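Local coordinates for DNA damage response protein Rtt109, putative (Neosartorya fumigata, PDB 5ZB9) that probably acetylates lysine side chains of histone H3, with acetyl-CoA as donor, in nucleosome assembly and the response to DNA damage, at residues L13-P18 with E467-T472; K22-H27 with G463-G468; E46-F51 with Y81-L86. One frame throughout, in Å; residues are numbered along the deposited sequence.

The chain begins with helix 9-16, and contact 1 lays the end of that helix and the turn after it (13-18) against 467-472, the last modelled residues, closing a loop of nearly the whole chain. A few residues on, strand 22-35 takes up strand 464-467 in contact 2, starting a little later and ending on the same stretch; the two contacts share Glu467 and Gly468 and touch through Leu13 and Ile25, Ala14 and Val466, and Leu17 and Val23. Contact 3 closes a far shorter loop nested inside both, at the open end of hairpin 50-61/71-82, its centre about 33 Å from that of contact 2. Strands 22-35 and 50-61, neighbours in one sheet, connect contacts 2 and 3.

Contact 1 of 3, residues L13-P18 with E467-T472; sequences LAKVLP and EGRNAT
Backbone hydrogen bonds between Ala14, Leu17, Arg469 and Asn470 carry this contact. Arg469 N donates to Ala14 O at 2.8 Å, bent at the hydrogen (131°), and makes a second, weak bond to Leu17 O. That same carbonyl takes Asn470 N at 3.0 Å, so Leu17 O accepts one firm and one weak bond. Asn470 ND2 adds a weak bond to Lys15 O; with CG anti to its own backbone N (chi1 -172°), the amide lies beside the end of the helix, and Asn470 CB approaches Lys15 O to 3.2 Å.

Gly468 CA sits 3.4 Å from Ala14 O and equally far from Pro18 O, both CA-H...O contacts. A single beta bridge joins Pro18 and Asn470, and the last modelled residues run on from strand 464-467 to receive the carbonyls at the end of helix 9-16. Helix 111-127 lies nearby with the coenzyme-A-binding Leu112 and Arg113, whose side chains are about 8 Å from those of Leu17 and Val16 respectively.

Among the side chains, Ala14 CB meets Glu467 O at 3.5 Å and Arg469 NH2 at 3.6 Å. The Lys15 and Arg469 chains run side by side; both cationic ends form salt bridges with Asp11. Leu13 and Leu17 touch helix 111-127.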
loop_
_atom_site.group_PDB
_atom_site.type_symbol
_atom_site.label_atom_id
_atom_site.label_comp_id
_atom_site.label_asym_id
_atom_site.label_seq_id
_atom_site.Cartn_x
_atom_site.Cartn_y
_atom_site.Cartn_z
ATOM N N LEU A 13 -0.533 -17.221 -5.852
ATOM C CA LEU A 13 0.699 -17.296 -5.087
ATOM C C LEU A 13 1.500 -18.539 -5.445
ATOM O O LEU A 13 2.730 -18.506 -5.489
ATOM C CB LEU A 13 0.366 -17.272 -3.591
ATOM C CG LEU A 13 1.493 -17.169 -2.573
ATOM C CD1 LEU A 13 2.325 -15.929 -2.826
ATOM C CD2 LEU A 13 0.897 -17.131 -1.179
ATOM N N ALA A 14 0.792 -19.634 -5.698
ATOM C CA ALA A 14 1.423 -20.906 -6.039
ATOM C C ALA A 14 2.175 -20.811 -7.356
ATOM O O ALA A 14 3.237 -21.408 -7.526
ATOM C CB ALA A 14 0.384 -22.013 -6.109
ATOM N N LYS A 15 1.613 -20.048 -8.285
ATOM C CA LYS A 15 2.214 -19.873 -9.600
ATOM C C LYS A 15 3.531 -19.084 -9.581
ATOM O O LYS A 15 4.354 -19.248 -10.479
ATOM C CB LYS A 15 1.234 -19.176 -10.539
ATOM C CG LYS A 15 0.004 -19.973 -10.905
ATOM C CD LYS A 15 -0.684 -19.288 -12.075
ATOM C CE LYS A 15 -2.078 -19.816 -12.314
ATOM N NZ LYS A 15 -3.046 -19.274 -11.323
ATOM N N VAL A 16 3.733 -18.225 -8.582
ATOM C CA VAL A 16 4.944 -17.404 -8.554
ATOM C C VAL A 16 6.013 -17.964 -7.619
ATOM O O VAL A 16 7.195 -17.668 -7.780
ATOM C CB VAL A 16 4.644 -15.932 -8.154
ATOM C CG1 VAL A 16 3.537 -15.360 -9.020
ATOM C CG2 VAL A 16 4.290 -15.808 -6.678
ATOM N N LEU A 17 5.610 -18.779 -6.651
ATOM C CA LEU A 17 6.583 -19.343 -5.710
ATOM C C LEU A 17 7.378 -20.453 -6.374
ATOM O O LEU A 17 6.847 -21.198 -7.190
ATOM C CB LEU A 17 5.891 -19.867 -4.442
ATOM C CG LEU A 17 5.298 -18.809 -3.504
ATOM C CD1 LEU A 17 4.573 -19.453 -2.345
ATOM C CD2 LEU A 17 6.385 -17.875 -2.991
ATOM N N PRO A 18 8.670 -20.557 -6.040
ATOM C CA PRO A 18 9.497 -21.630 -6.604
ATOM C C PRO A 18 8.941 -23.019 -6.297
ATOM O O PRO A 18 8.412 -23.252 -5.209
ATOM C CB PRO A 18 10.848 -21.424 -5.923
ATOM C CG PRO A 18 10.867 -19.975 -5.559
ATOM C CD PRO A 18 9.456 -19.618 -5.220
ATOM N N GLU A 467 1.674 -24.791 -2.391
ATOM C CA GLU A 467 2.949 -25.310 -2.849
ATOM C C GLU A 467 3.326 -24.626 -4.151
ATOM O O GLU A 467 2.530 -24.591 -5.089
ATOM C CB GLU A 467 2.893 -26.823 -3.028
ATOM C CG GLU A 467 4.261 -27.487 -3.073
ATOM C CD GLU A 467 4.180 -28.979 -3.366
ATOM O OE1 GLU A 467 5.232 -29.584 -3.674
ATOM O OE2 GLU A 467 3.064 -29.542 -3.290
ATOM N N GLY A 468 4.534 -24.070 -4.192
ATOM C CA GLY A 468 5.032 -23.406 -5.383
ATOM C C GLY A 468 5.029 -24.281 -6.628
ATOM O O GLY A 468 5.204 -25.500 -6.554
ATOM N N ARG A 469 4.846 -23.637 -7.775
ATOM C CA ARG A 469 4.719 -24.304 -9.064
ATOM C C ARG A 469 5.671 -23.714 -10.099
ATOM O O ARG A 469 5.857 -24.274 -11.177
ATOM C CB ARG A 469 3.290 -24.177 -9.582
ATOM C CG ARG A 469 2.465 -25.422 -9.515
ATOM C CD ARG A 469 1.091 -25.145 -10.108
ATOM N NE ARG A 469 0.126 -24.756 -9.088
ATOM C CZ ARG A 469 -0.997 -24.098 -9.343
ATOM N NH1 ARG A 469 -1.282 -23.743 -10.586
ATOM N NH2 ARG A 469 -1.828 -23.791 -8.355
ATOM N N ASN A 470 6.238 -22.555 -9.778
ATOM C CA ASN A 470 7.098 -21.824 -10.706
ATOM C C ASN A 470 8.442 -22.516 -10.883
ATOM O O ASN A 470 9.187 -22.684 -9.923
ATOM C CB ASN A 470 7.297 -20.389 -10.215
ATOM C CG ASN A 470 8.007 -19.524 -11.224
ATOM O OD1 ASN A 470 9.206 -19.276 -11.106
ATOM N ND2 ASN A 470 7.274 -19.058 -12.225
ATOM N N ALA A 471 8.750 -22.921 -12.111
ATOM C CA ALA A 471 9.936 -23.740 -12.356
ATOM C C ALA A 471 11.061 -22.951 -13.019
ATOM O O ALA A 471 12.162 -23.465 -13.205
ATOM C CB ALA A 471 9.569 -24.957 -13.206
ATOM N N THR A 472 10.784 -21.699 -13.364
ATOM C CA THR A 472 11.763 -20.866 -14.052
ATOM C C THR A 472 12.863 -20.383 -13.109
ATOM O O THR A 472 12.652 -19.481 -12.298
ATOM C CB THR A 472 11.090 -19.650 -14.704
ATOM O OG1 THR A 472 10.671 -18.732 -13.686
ATOM C CG2 THR A 472 9.880 -20.087 -15.525
#

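Contact 2 of 3, residues K22-H27 with G463-G468; sequences KVTIRH and GQRVEG
The guanidinium of Arg465 meets Thr24 at its edge: NH1 donates to Thr24 OG1 at 2.7 Å, with the oxygen in the guanidinium plane and an N-H...O angle of 145°. Thr24 OG1 stands anti to its carbonyl carbon (chi1 -60°), which turns the hydroxyl to the arginine, while Thr24 CG2 lies 3.4 Å from Gln464 O. Glu70 gives NH1 a second, charged partner and also binds Arg26.

The backbones form an antiparallel ladder, their short axes at 143°. Val23 and Val466 make a hydrogen-bonded pair, Val466 N to Val23 O being 2.7 Å, and Ile25 with Gln464 makes the next, Ile25 N to Gln464 O being 2.9 Å; Thr24/Arg465 and Lys22/Glu467 are non-hydrogen-bonded pairs. On the face with Arg465, Lys22 and Glu467 run alongside, CG to CG 3.6 Å, but the lysine's salt bridge is to Glu65. On the other face, Ile25 CG1 lies 3.8 Å from Gln464 CG and 4.0 Å from Val466 CG2.

Strand 464-467 thus borders one side of strand 22-35, whose other side pairs with strand 50-61, while helix 9-16 covers Ile25 and Val466 through Leu13 and Ala14, and Leu17 just after it covers Val23.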
loop_
_atom_site.group_PDB
_atom_site.type_symbol
_atom_site.label_atom_id
_atom_site.label_comp_id
_atom_site.label_asym_id
_atom_site.label_seq_id
_atom_site.Cartn_x
_atom_site.Cartn_y
_atom_site.Cartn_z
ATOM N N LYS A 22 6.782 -24.600 0.174
ATOM C CA LYS A 22 5.485 -24.807 0.799
ATOM C C LYS A 22 5.244 -23.798 1.907
ATOM O O LYS A 22 6.025 -23.697 2.848
ATOM C CB LYS A 22 5.379 -26.228 1.359
ATOM C CG LYS A 22 5.578 -27.306 0.310
ATOM C CD LYS A 22 5.532 -28.702 0.909
ATOM C CE LYS A 22 5.662 -29.758 -0.174
ATOM N NZ LYS A 22 5.507 -31.129 0.385
ATOM N N VAL A 23 4.156 -23.050 1.795
ATOM C CA VAL A 23 3.768 -22.138 2.863
ATOM C C VAL A 23 2.280 -22.268 3.143
ATOM O O VAL A 23 1.539 -22.857 2.359
ATOM C CB VAL A 23 4.092 -20.668 2.510
ATOM C CG1 VAL A 23 5.590 -20.482 2.292
ATOM C CG2 VAL A 23 3.301 -20.235 1.280
ATOM N N THR A 24 1.844 -21.710 4.263
ATOM C CA THR A 24 0.428 -21.673 4.602
ATOM C C THR A 24 -0.000 -20.216 4.667
ATOM O O THR A 24 0.727 -19.383 5.205
ATOM C CB THR A 24 0.145 -22.370 5.949
ATOM O OG1 THR A 24 0.559 -23.738 5.871
ATOM C CG2 THR A 24 -1.333 -22.299 6.308
ATOM N N ILE A 25 -1.168 -19.902 4.112
ATOM C CA ILE A 25 -1.640 -18.526 4.119
ATOM C C ILE A 25 -2.978 -18.371 4.830
ATOM O O ILE A 25 -3.860 -19.232 4.748
ATOM C CB ILE A 25 -1.766 -17.962 2.685
ATOM C CG1 ILE A 25 -2.725 -18.809 1.850
ATOM C CG2 ILE A 25 -0.414 -17.909 2.033
ATOM C CD1 ILE A 25 -3.122 -18.162 0.562
ATOM N N ARG A 26 -3.109 -17.264 5.545
ATOM C CA ARG A 26 -4.375 -16.886 6.136
ATOM C C ARG A 26 -4.635 -15.429 5.780
ATOM O O ARG A 26 -3.922 -14.516 6.199
ATOM C CB ARG A 26 -4.371 -17.112 7.651
ATOM C CG ARG A 26 -4.239 -18.589 8.023
ATOM C CD ARG A 26 -4.130 -18.840 9.530
ATOM N NE ARG A 26 -4.130 -20.272 9.827
ATOM C CZ ARG A 26 -3.034 -21.021 9.921
ATOM N NH1 ARG A 26 -1.837 -20.478 9.758
ATOM N NH2 ARG A 26 -3.134 -22.315 10.183
ATOM N N HIS A 27 -5.649 -15.235 4.958
ATOM C CA HIS A 27 -6.040 -13.928 4.504
ATOM C C HIS A 27 -7.349 -13.565 5.198
ATOM O O HIS A 27 -8.377 -14.194 4.968
ATOM C CB HIS A 27 -6.177 -13.943 2.978
ATOM C CG HIS A 27 -6.783 -12.702 2.401
ATOM N ND1 HIS A 27 -7.331 -12.667 1.138
ATOM C CD2 HIS A 27 -6.931 -11.457 2.910
ATOM C CE1 HIS A 27 -7.791 -11.454 0.893
ATOM N NE2 HIS A 27 -7.564 -10.701 1.955
ATOM N N GLY A 463 -7.713 -20.777 6.366
ATOM C CA GLY A 463 -6.599 -20.624 5.450
ATOM C C GLY A 463 -6.442 -21.766 4.476
ATOM O O GLY A 463 -7.377 -22.529 4.230
ATOM N N GLN A 464 -5.255 -21.872 3.900
ATOM C CA GLN A 464 -4.943 -22.988 3.022
ATOM C C GLN A 464 -3.450 -23.111 2.870
ATOM O O GLN A 464 -2.699 -22.176 3.154
ATOM C CB GLN A 464 -5.599 -22.826 1.648
ATOM C CG GLN A 464 -5.131 -21.621 0.859
ATOM C CD GLN A 464 -5.942 -21.414 -0.412
ATOM O OE1 GLN A 464 -6.898 -20.645 -0.432
ATOM N NE2 GLN A 464 -5.559 -22.102 -1.478
ATOM N N ARG A 465 -3.022 -24.278 2.424
ATOM C CA ARG A 465 -1.615 -24.528 2.208
ATOM C C ARG A 465 -1.308 -24.374 0.730
ATOM O O ARG A 465 -2.119 -24.727 -0.127
ATOM C CB ARG A 465 -1.233 -25.916 2.715
ATOM C CG ARG A 465 -1.535 -26.120 4.176
ATOM C CD ARG A 465 -0.528 -27.068 4.796
ATOM N NE ARG A 465 -1.010 -27.646 6.047
ATOM C CZ ARG A 465 -1.003 -27.022 7.223
ATOM N NH1 ARG A 465 -0.556 -25.779 7.321
ATOM N NH2 ARG A 465 -1.455 -27.641 8.301
ATOM N N VAL A 466 -0.138 -23.824 0.442
ATOM C CA VAL A 466 0.251 -23.499 -0.919
ATOM C C VAL A 466 1.596 -24.118 -1.253
ATOM O O VAL A 466 2.553 -23.993 -0.487
ATOM C CB VAL A 466 0.347 -21.978 -1.124
ATOM C CG1 VAL A 466 0.775 -21.669 -2.543
ATOM C CG2 VAL A 466 -0.979 -21.315 -0.793
ATOM N N GLU A 467 1.674 -24.791 -2.391
ATOM C CA GLU A 467 2.949 -25.310 -2.849
ATOM C C GLU A 467 3.326 -24.626 -4.151
ATOM O O GLU A 467 2.530 -24.591 -5.089
ATOM C CB GLU A 467 2.893 -26.823 -3.028
ATOM C CG GLU A 467 4.261 -27.487 -3.073
ATOM C CD GLU A 467 4.180 -28.979 -3.366
ATOM O OE1 GLU A 467 5.232 -29.584 -3.674
ATOM O OE2 GLU A 467 3.064 -29.542 -3.290
ATOM N N GLY A 468 4.534 -24.070 -4.192
ATOM C CA GLY A 468 5.032 -23.406 -5.383
ATOM C C GLY A 468 5.029 -24.281 -6.628
ATOM O O GLY A 468 5.204 -25.500 -6.554
#

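Contact 3 of 3, residues E46-F51 with Y81-L86; sequences EPESTF and YGTAHL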
loop_
_atom_site.group_PDB
_atom_site.type_symbol
_atom_site.label_atom_id
_atom_site.label_comp_id
_atom_site.label_asym_id
_atom_site.label_seq_id
_atom_site.Cartn_x
_atom_site.Cartn_y
_atom_site.Cartn_z
ATOM N N GLU A 46 -18.084 19.485 1.006
ATOM C CA GLU A 46 -18.036 18.354 1.916
ATOM C C GLU A 46 -16.977 17.362 1.439
ATOM O O GLU A 46 -16.617 17.354 0.259
ATOM C CB GLU A 46 -19.411 17.684 2.016
ATOM C CG GLU A 46 -20.453 18.507 2.772
ATOM C CD GLU A 46 -20.047 18.793 4.213
ATOM O OE1 GLU A 46 -19.574 17.861 4.900
ATOM O OE2 GLU A 46 -20.199 19.955 4.658
ATOM N N PRO A 47 -16.454 16.538 2.361
ATOM C CA PRO A 47 -15.497 15.485 2.000
ATOM C C PRO A 47 -16.129 14.439 1.089
ATOM O O PRO A 47 -17.341 14.236 1.148
ATOM C CB PRO A 47 -15.128 14.863 3.350
ATOM C CG PRO A 47 -15.509 15.872 4.363
ATOM C CD PRO A 47 -16.685 16.595 3.812
ATOM N N GLU A 48 -15.323 13.779 0.264
ATOM C CA GLU A 48 -15.845 12.722 -0.584
ATOM C C GLU A 48 -16.265 11.540 0.266
ATOM O O GLU A 48 -15.587 11.185 1.228
ATOM C CB GLU A 48 -14.815 12.292 -1.633
ATOM C CG GLU A 48 -14.411 13.419 -2.559
ATOM C CD GLU A 48 -13.794 12.938 -3.854
ATOM O OE1 GLU A 48 -13.864 11.722 -4.132
ATOM O OE2 GLU A 48 -13.241 13.783 -4.596
ATOM N N SER A 49 -17.407 10.958 -0.075
ATOM C CA SER A 49 -17.870 9.746 0.574
ATOM C C SER A 49 -16.874 8.618 0.318
ATOM O O SER A 49 -16.581 8.288 -0.833
ATOM C CB SER A 49 -19.259 9.362 0.066
ATOM O OG SER A 49 -19.689 8.159 0.682
ATOM N N THR A 50 -16.356 8.031 1.390
ATOM C CA THR A 50 -15.261 7.075 1.274
ATOM C C THR A 50 -15.505 5.827 2.119
ATOM O O THR A 50 -15.938 5.910 3.273
ATOM C CB THR A 50 -13.913 7.729 1.693
ATOM O OG1 THR A 50 -13.713 8.944 0.956
ATOM C CG2 THR A 50 -12.747 6.796 1.428
ATOM N N PHE A 51 -15.230 4.664 1.542
ATOM C CA PHE A 51 -15.322 3.418 2.294
ATOM C C PHE A 51 -13.953 2.765 2.376
ATOM O O PHE A 51 -13.123 2.945 1.486
ATOM C CB PHE A 51 -16.338 2.474 1.649
ATOM C CG PHE A 51 -17.745 3.001 1.678
ATOM C CD1 PHE A 51 -18.195 3.873 0.695
ATOM C CD2 PHE A 51 -18.614 2.639 2.702
ATOM C CE1 PHE A 51 -19.488 4.371 0.728
ATOM C CE2 PHE A 51 -19.908 3.133 2.741
ATOM C CZ PHE A 51 -20.347 3.999 1.750
ATOM N N TYR A 81 -9.248 1.624 -0.087
ATOM C CA TYR A 81 -10.199 2.731 -0.023
ATOM C C TYR A 81 -10.963 2.847 -1.331
ATOM O O TYR A 81 -10.416 2.588 -2.401
ATOM C CB TYR A 81 -9.493 4.055 0.264
ATOM C CG TYR A 81 -8.703 4.106 1.552
ATOM C CD1 TYR A 81 -7.361 3.739 1.587
ATOM C CD2 TYR A 81 -9.288 4.547 2.729
ATOM C CE1 TYR A 81 -6.639 3.799 2.758
ATOM C CE2 TYR A 81 -8.570 4.605 3.908
ATOM C CZ TYR A 81 -7.251 4.232 3.918
ATOM O OH TYR A 81 -6.541 4.296 5.094
ATOM N N GLY A 82 -12.227 3.242 -1.243
ATOM C CA GLY A 82 -13.024 3.488 -2.428
ATOM C C GLY A 82 -13.813 4.778 -2.340
ATOM O O GLY A 82 -14.463 5.055 -1.336
ATOM N N THR A 83 -13.717 5.586 -3.387
ATOM C CA THR A 83 -14.652 6.681 -3.620
ATOM C C THR A 83 -15.324 6.436 -4.968
ATOM O O THR A 83 -15.091 5.411 -5.609
ATOM C CB THR A 83 -13.967 8.068 -3.637
ATOM O OG1 THR A 83 -13.031 8.129 -4.722
ATOM C CG2 THR A 83 -13.261 8.349 -2.323
ATOM N N ALA A 84 -16.147 7.377 -5.409
ATOM C CA ALA A 84 -16.815 7.210 -6.684
ATOM C C ALA A 84 -15.799 7.220 -7.819
ATOM O O ALA A 84 -16.015 6.579 -8.844
ATOM C CB ALA A 84 -17.850 8.285 -6.884
ATOM N N HIS A 85 -14.679 7.919 -7.631
ATOM C CA HIS A 85 -13.735 8.114 -8.738
ATOM C C HIS A 85 -12.321 7.557 -8.535
ATOM O O HIS A 85 -11.489 7.638 -9.442
ATOM C CB HIS A 85 -13.642 9.604 -9.066
ATOM C CG HIS A 85 -14.938 10.194 -9.524
ATOM N ND1 HIS A 85 -15.652 9.683 -10.587
ATOM C CD2 HIS A 85 -15.657 11.241 -9.055
ATOM C CE1 HIS A 85 -16.751 10.394 -10.758
ATOM N NE2 HIS A 85 -16.778 11.347 -9.841
ATOM N N LEU A 86 -12.050 6.975 -7.372
ATOM C CA LEU A 86 -10.723 6.427 -7.111
ATOM C C LEU A 86 -10.759 5.199 -6.210
ATOM O O LEU A 86 -11.440 5.198 -5.181
ATOM C CB LEU A 86 -9.825 7.493 -6.481
ATOM C CG LEU A 86 -8.354 7.147 -6.241
ATOM C CD1 LEU A 86 -7.615 6.878 -7.560
ATOM C CD2 LEU A 86 -7.678 8.263 -5.452
HETATM O O HOH W 1 -10.687 10.509 -4.576
HETATM O O HOH W 2 -17.278 9.279 -3.278
#
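Two reciprocal backbone bonds hold Phe51 to Gly82. Phe51 N donates to Gly82 O at 3.0 Å, nearly straight (167°), and Gly82 N returns a bond of 2.9 Å to Phe51 O. CA-H...O contacts flank this pair on both strands: Thr50 CA approaches Gly82 O, and Tyr81 CA approaches Phe51 O at 3.3 Å.

Beyond this pair, water takes over. One water donates to Ser49 O at 2.7 Å and accepts from Ala84 N, bridging the two chains where they part. A second water spans Glu48 OE1 and Thr83 OG1, both links being weak; the carboxylate oxygen has a firmer partner in Ser337. Thr50 OG1 donates to Glu48 O within its own segment, coming from well above the carbonyl plane, which ties Thr50 back to the loop residue Glu48.

The pair is the open end of the antiparallel hairpin 50-61/71-82, away from the residues that bind coenzyme A. From here the second strand turns back into strand 86-96: Thr83 N bonds Leu86 O, and Thr83 OG1 takes weak bonds from the amides of His85 and Leu86. With OG1 between backbone N and carbonyl carbon (chi1 63°), the hydroxyl faces this turn and the methyl is left for the neighbouring strand.

The packing is small. Thr50 and Thr83 lie side by side, with Thr83 CG2 3.4 Å from Thr50 OG1 and 3.6 Å from Ser49 O. Glu48 crosses Thr83 at a slant, Glu48 OE1 being 3.7 Å from Thr83 CB. Tyr81 and Thr50 both touch Cys35 on strand 22-35.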